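Local coordinates for periplasmic binding protein (Sulfurospirillum deleyianum, PDB 4PAG) that probably serves as the periplasmic solute-binding component of an ABC importer, and holds a histidine molecule in its pocket in the crystal, at residues 170-174 with 199-203; 226-230 with 249-253. All coordinates share one frame; numbering follows the deposited sequence.

Contact 1 (170-174 with 199-203)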
# COMPACT_ATOMS: atom_id res chain seq x y z
N ARG A 170 -21.88 10.28 -1.50
CA ARG A 170 -20.71 9.41 -1.42
C ARG A 170 -21.13 7.96 -1.24
O ARG A 170 -22.00 7.65 -0.43
CB ARG A 170 -19.79 9.83 -0.26
CG ARG A 170 -19.23 11.24 -0.38
CD ARG A 170 -18.05 11.29 -1.32
NE ARG A 170 -17.57 12.65 -1.59
CZ ARG A 170 -16.51 13.22 -1.02
NH1 ARG A 170 -15.80 12.59 -0.10
NH2 ARG A 170 -16.17 14.45 -1.38
N THR A 171 -20.49 7.07 -2.00
CA THR A 171 -20.86 5.65 -2.02
C THR A 171 -20.49 4.96 -0.70
O THR A 171 -19.34 5.01 -0.29
CB THR A 171 -20.15 4.95 -3.19
OG1 THR A 171 -20.51 5.59 -4.41
CG2 THR A 171 -20.50 3.46 -3.28
N LYS A 172 -21.46 4.32 -0.05
CA LYS A 172 -21.18 3.53 1.15
C LYS A 172 -20.41 2.27 0.78
O LYS A 172 -20.81 1.52 -0.11
CB LYS A 172 -22.47 3.17 1.88
CG LYS A 172 -23.21 4.37 2.46
CD LYS A 172 -24.65 4.04 2.80
CE LYS A 172 -24.76 3.05 3.95
NZ LYS A 172 -26.15 2.50 4.06
N VAL A 173 -19.29 2.04 1.47
CA VAL A 173 -18.43 0.91 1.17
C VAL A 173 -18.04 0.16 2.46
O VAL A 173 -17.75 0.76 3.50
CB VAL A 173 -17.19 1.34 0.33
CG1 VAL A 173 -16.39 2.44 1.01
CG2 VAL A 173 -16.28 0.15 0.03
N TYR A 174 -18.06 -1.17 2.36
CA TYR A 174 -17.60 -2.06 3.41
C TYR A 174 -16.33 -2.74 2.94
O TYR A 174 -16.30 -3.34 1.87
CB TYR A 174 -18.66 -3.10 3.76
CG TYR A 174 -18.20 -4.11 4.79
CD1 TYR A 174 -17.92 -3.71 6.09
CD2 TYR A 174 -18.03 -5.45 4.46
CE1 TYR A 174 -17.48 -4.62 7.03
CE2 TYR A 174 -17.59 -6.37 5.40
CZ TYR A 174 -17.32 -5.94 6.69
OH TYR A 174 -16.89 -6.82 7.64
N GLY A 199 -13.15 8.57 -2.29
CA GLY A 199 -14.49 9.14 -2.12
C GLY A 199 -15.50 8.19 -1.49
O GLY A 199 -16.70 8.39 -1.61
N GLY A 200 -15.01 7.17 -0.80
CA GLY A 200 -15.88 6.23 -0.13
C GLY A 200 -16.39 6.73 1.21
O GLY A 200 -15.70 7.48 1.91
N ASN A 201 -17.60 6.32 1.55
CA ASN A 201 -18.15 6.48 2.89
C ASN A 201 -18.00 5.13 3.59
O ASN A 201 -18.84 4.22 3.45
CB ASN A 201 -19.61 6.93 2.80
CG ASN A 201 -20.26 7.08 4.15
OD1 ASN A 201 -19.70 6.74 5.18
ND2 ASN A 201 -21.48 7.59 4.15
N LEU A 202 -16.90 4.99 4.31
CA LEU A 202 -16.57 3.73 4.97
C LEU A 202 -17.55 3.48 6.12
O LEU A 202 -17.68 4.30 7.02
CB LEU A 202 -15.13 3.77 5.48
CG LEU A 202 -14.07 3.48 4.43
CD1 LEU A 202 -12.71 3.98 4.90
CD2 LEU A 202 -14.01 1.98 4.14
N VAL A 203 -18.24 2.34 6.10
CA VAL A 203 -19.39 2.17 6.98
C VAL A 203 -19.09 1.98 8.47
O VAL A 203 -19.93 2.33 9.30
CB VAL A 203 -20.32 1.03 6.50
CG1 VAL A 203 -20.94 1.42 5.17
CG2 VAL A 203 -19.58 -0.30 6.40
O HOH W 1 -22.77 8.64 1.91
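Lys172 and Val173 pair with Asn201 and Leu202 as parallel strands at one margin of the four-stranded sheet, where 201-202 is outermost. Three backbone bonds zip them together: Asn201 N donates to Thr171 O at 2.9 Å in a nearly straight bond (174°), Val173 N reaches Asn201 O, and Val203 N closes the ladder on Val173 O at 3.1 Å. Gly199 ends the preceding helix in a Schellman motif, and its carbonyl O lies 3.2 Å from Arg170 CD.

The side chains divide between the two faces. On one, Val173 and Leu202 lie alongside each other, and chi1 of Val173 (56°) puts CG1 on the Leu202 side, 4.0 Å from Leu202 CD2. On the other, Lys172 and Asn201 run the same way, Lys172 CG beside Asn201 ND2. A water bridges the two segments, donating to Arg170 O (2.7 Å) and accepting from Asn201 ND2, while Asn201 OD1 takes a bond from Lys205 NZ. Past the last rung, Val203 CG2 comes to the edge of the Tyr174 ring, 3.8 Å from CD1.

From strand 172-176 through helix 193-197 to 201-202 runs a beta-alpha-beta connection, with short strand 183-184 in between, of the kind that builds periplasmic binding protein lobes. Strand 229-232 flanks 172-176 on the side away from 201-202, and Val173 touches its Ile231. Helix 219-225 packs on Tyr174 through Ile222 and on Val203 through Tyr225.

Contact 2 (226-230 with 249-253)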
# COMPACT_ATOMS: atom_id res chain seq x y z
N ASP A 226 -25.55 -1.91 5.38
CA ASP A 226 -26.15 -1.81 4.04
C ASP A 226 -25.19 -1.15 3.02
O ASP A 226 -25.54 -0.14 2.39
CB ASP A 226 -27.48 -1.03 4.15
CG ASP A 226 -28.26 -0.98 2.83
OD1 ASP A 226 -28.15 -1.93 2.03
OD2 ASP A 226 -29.00 0.01 2.61
N PRO A 227 -23.99 -1.71 2.85
CA PRO A 227 -23.07 -1.05 1.92
C PRO A 227 -23.55 -1.14 0.48
O PRO A 227 -24.27 -2.08 0.11
CB PRO A 227 -21.76 -1.84 2.10
CG PRO A 227 -22.21 -3.21 2.51
CD PRO A 227 -23.41 -2.96 3.39
N GLU A 228 -23.18 -0.15 -0.32
CA GLU A 228 -23.49 -0.15 -1.75
C GLU A 228 -22.43 -0.94 -2.52
O GLU A 228 -22.74 -1.59 -3.52
CB GLU A 228 -23.59 1.27 -2.28
CG GLU A 228 -24.70 2.06 -1.61
CD GLU A 228 -24.60 3.55 -1.87
OE1 GLU A 228 -25.03 3.99 -2.96
OE2 GLU A 228 -24.10 4.29 -0.99
N VAL A 229 -21.19 -0.85 -2.06
CA VAL A 229 -20.07 -1.59 -2.64
C VAL A 229 -19.31 -2.33 -1.54
O VAL A 229 -19.13 -1.81 -0.44
CB VAL A 229 -19.12 -0.65 -3.41
CG1 VAL A 229 -17.85 -1.38 -3.82
CG2 VAL A 229 -19.80 -0.07 -4.65
N ILE A 230 -18.85 -3.54 -1.86
CA ILE A 230 -18.00 -4.29 -0.96
C ILE A 230 -16.65 -4.55 -1.63
O ILE A 230 -16.58 -5.08 -2.74
CB ILE A 230 -18.64 -5.61 -0.50
CG1 ILE A 230 -19.91 -5.34 0.32
CG2 ILE A 230 -17.63 -6.42 0.31
CD1 ILE A 230 -20.78 -6.56 0.56
N VAL A 249 -28.87 -11.44 0.98
CA VAL A 249 -29.64 -10.37 1.62
C VAL A 249 -29.08 -8.97 1.30
O VAL A 249 -29.81 -7.99 1.31
CB VAL A 249 -29.73 -10.56 3.16
CG1 VAL A 249 -28.37 -10.47 3.84
CG2 VAL A 249 -30.67 -9.54 3.76
N LEU A 250 -27.78 -8.89 1.02
CA LEU A 250 -27.13 -7.61 0.78
C LEU A 250 -27.37 -7.10 -0.64
O LEU A 250 -27.17 -7.84 -1.61
CB LEU A 250 -25.63 -7.75 1.02
CG LEU A 250 -25.19 -8.11 2.44
CD1 LEU A 250 -23.68 -8.33 2.48
CD2 LEU A 250 -25.58 -7.04 3.43
N LYS A 251 -27.75 -5.83 -0.76
CA LYS A 251 -27.97 -5.23 -2.07
C LYS A 251 -26.69 -5.21 -2.91
O LYS A 251 -26.74 -5.39 -4.12
CB LYS A 251 -28.54 -3.80 -1.95
CG LYS A 251 -29.87 -3.70 -1.20
CD LYS A 251 -31.09 -4.01 -2.06
CE LYS A 251 -32.38 -3.77 -1.27
NZ LYS A 251 -33.66 -3.98 -2.03
N ALA A 252 -25.53 -5.00 -2.28
CA ALA A 252 -24.27 -5.03 -3.01
C ALA A 252 -24.08 -6.39 -3.68
O ALA A 252 -23.57 -6.45 -4.80
CB ALA A 252 -23.10 -4.72 -2.08
N VAL A 253 -24.50 -7.45 -3.01
CA VAL A 253 -24.36 -8.81 -3.55
C VAL A 253 -25.34 -9.03 -4.70
O VAL A 253 -24.96 -9.57 -5.74
CB VAL A 253 -24.51 -9.87 -2.44
CG1 VAL A 253 -24.62 -11.27 -3.02
CG2 VAL A 253 -23.34 -9.79 -1.47
O HOH W 2 -25.25 -4.44 0.68
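Ala252, in the first turn of helix 251-254, presses its methyl against the backbone of the loop that leads into strand 229-232. Its CB lies 3.5 Å from Glu228 O and 3.6 Å from Pro227 O, a close fit of a small side chain against two successive carbonyls.

The apolar contacts extend from that methyl. Ile230 points toward the helix, and its CD1 comes 4.0 Å from Ala252 CB and 3.9 Å from Leu250 CD1, the Ile230 and Leu250 side chains crossing at about a right angle. With CG1 anti to the carbonyl carbon (chi1 -64°) and chi2 extended, Ile230 carries CD1 out to both partners. Leu250 also touches Ile222 of helix 219-225.

The polar link is made by water: one molecule donates to Pro227 O at 2.6 Å and accepts from Ala252 N at 3.0 Å, tying the loop to an amide of the first helical turn. Asp226 OD1 lies 4.1 Å from the aliphatic CG of Lys251, while the lysine chain turns at chi2 (-82°) and carries NZ off from the aspartate.

Leu250 occupies the N-cap position, and Asp226, with positive phi, is the first residue beyond helix 219-225. The strand then runs to helix 235-243, the short helix 251-254 and the parallel strand 258-260, an alternation typical of the alpha/beta lobes of periplasmic binding proteins.

Contacts 1 and 2 follow one another along the chain, and their centres lie 11 Å apart. Strands 172-176 and 229-232, neighbours in one parallel sheet, join them: Tyr174 N probably hydrogen-bonds to Val229 O at 3.1 Å, and Glu228 OE2 probably accepts from Lys172 N at 2.8 Å. Lys172 NZ also bonds to Asp226 O, so this lysine grips the loop of contact 2 with its side chain as well. Contact 1 adds one outermost strand, 201-202, while contact 2 sets a short helix against the sheet. The bound histidine lies about 13 Å from the Ile230 side chain; its pocket includes Pro235 and Leu260, farther along the chain.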